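Side-chain contact in maleylpyruvate isomerase (Ralstonia sp., PDB 2V6K), which catalyses the glutathione-dependent isomerisation of maleylpyruvate to fumarylpyruvate in the bacterial breakdown of naphthalene: residues Asp87-Gly90 / Arg91-Arg95. Numbering follows the deposited sequence.
Sequences DADG and RQRVR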
# COMPACT_ATOMS: atom_id res chain seq x y z
N ASP A 87 11.76 12.01 13.75
CA ASP A 87 13.05 11.72 13.11
C ASP A 87 12.88 10.88 11.86
O ASP A 87 11.99 10.03 11.79
CB ASP A 87 14.00 11.05 14.10
CG ASP A 87 13.50 9.69 14.56
OD1 ASP A 87 12.43 9.63 15.21
OD2 ASP A 87 14.18 8.68 14.27
N ALA A 88 13.74 11.11 10.87
CA ALA A 88 13.65 10.47 9.56
C ALA A 88 13.68 8.94 9.64
O ALA A 88 12.90 8.27 8.95
CB ALA A 88 14.75 10.97 8.64
N ASP A 89 14.56 8.40 10.47
CA ASP A 89 14.68 6.94 10.61
C ASP A 89 13.40 6.34 11.17
O ASP A 89 12.85 5.40 10.61
CB ASP A 89 15.88 6.54 11.46
CG ASP A 89 16.13 5.05 11.44
OD1 ASP A 89 16.79 4.56 10.49
OD2 ASP A 89 15.66 4.35 12.36
N GLY A 90 12.91 6.92 12.27
CA GLY A 90 11.68 6.47 12.90
C GLY A 90 10.48 6.61 11.98
O GLY A 90 9.64 5.71 11.92
N ARG A 91 10.40 7.73 11.27
CA ARG A 91 9.35 7.94 10.26
C ARG A 91 9.34 6.79 9.27
O ARG A 91 8.29 6.22 8.97
CB ARG A 91 9.56 9.25 9.49
CG ARG A 91 9.06 10.52 10.14
CD ARG A 91 9.61 11.77 9.42
NE ARG A 91 9.03 11.99 8.08
CZ ARG A 91 9.69 11.90 6.93
NH1 ARG A 91 10.98 11.58 6.91
NH2 ARG A 91 9.06 12.13 5.78
N GLN A 92 10.52 6.45 8.75
CA GLN A 92 10.63 5.40 7.75
C GLN A 92 10.21 4.04 8.32
O GLN A 92 9.51 3.28 7.65
CB GLN A 92 12.04 5.36 7.16
CG GLN A 92 12.13 4.62 5.81
CD GLN A 92 12.15 3.10 5.93
OE1 GLN A 92 11.82 2.40 4.97
NE2 GLN A 92 12.54 2.59 7.09
N ARG A 93 10.62 3.75 9.55
CA ARG A 93 10.30 2.46 10.18
C ARG A 93 8.81 2.30 10.41
O ARG A 93 8.25 1.23 10.18
CB ARG A 93 11.04 2.28 11.51
CG ARG A 93 12.54 2.49 11.46
CD ARG A 93 13.22 1.47 10.57
NE ARG A 93 14.62 1.84 10.39
CZ ARG A 93 15.50 1.18 9.64
NH1 ARG A 93 15.14 0.09 8.97
NH2 ARG A 93 16.74 1.62 9.56
N VAL A 94 8.17 3.35 10.90
CA VAL A 94 6.73 3.31 11.15
C VAL A 94 5.97 3.18 9.83
O VAL A 94 5.03 2.39 9.72
CB VAL A 94 6.24 4.54 11.96
CG1 VAL A 94 4.73 4.58 12.01
CG2 VAL A 94 6.81 4.50 13.37
N ARG A 95 6.38 3.94 8.81
CA ARG A 95 5.76 3.79 7.50
C ARG A 95 5.98 2.41 6.91
O ARG A 95 5.11 1.89 6.22
CB ARG A 95 6.25 4.87 6.53
CG ARG A 95 5.70 6.26 6.82
CD ARG A 95 6.10 7.22 5.71
NE ARG A 95 5.46 8.53 5.86
CZ ARG A 95 6.11 9.68 5.98
NH1 ARG A 95 7.44 9.73 5.96
NH2 ARG A 95 5.41 10.80 6.10
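The first turns of helix 88-104, in the helical GST C-terminal domain, begin at an N-cap, D87, and carry an i to i+4 salt bridge between D89 and R93 on their surface. The capping bond runs from G90 N to D87 OD2 at 3.0 Å, the N-H lying above the carboxylate plane. With CG set between the backbone N and the carbonyl carbon (chi1 63°), the carboxylate turns back toward the first turn. The D87 carbonyl O takes the N-H of R91 at 2.8 Å, the first of the backbone bonds that A88, D89 and G90 continue to Q92, R93 and V94. A short acidic side chain suits this place, reaching an amide that has no carbonyl earlier in the helix and probably interacting well with the helix dipole. G90 fits beside it, since a CB there would run into D87 OD1.

From D89, one turn along the helix, OD1 meets R93 NH2 at 3.1 Å, although the position of NH2 is less certain, while NE makes a weak bond to OD2 at 3.4 Å. The arginine chain bends at chi2 (-63°), which brings its guanidinium edge back to the acid; the two planes are 57° apart, so the pair is not coplanar. R93 NH1 reaches weakly to the V63 carbonyl of the second subunit. The aliphatic part of R91 passes the D87 carbonyl, with CG 3.4 Å from D87 O; its guanidinium has its edge toward A88 CA, and NH1 forms a salt bridge with E76 of the second subunit. V94 packs inward against L164 and A165 of helix 164-178. Such an acid-capped helix start, carrying arginines to the partner subunit, here belongs to the dimer interface of a Zeta-class glutathione transferase.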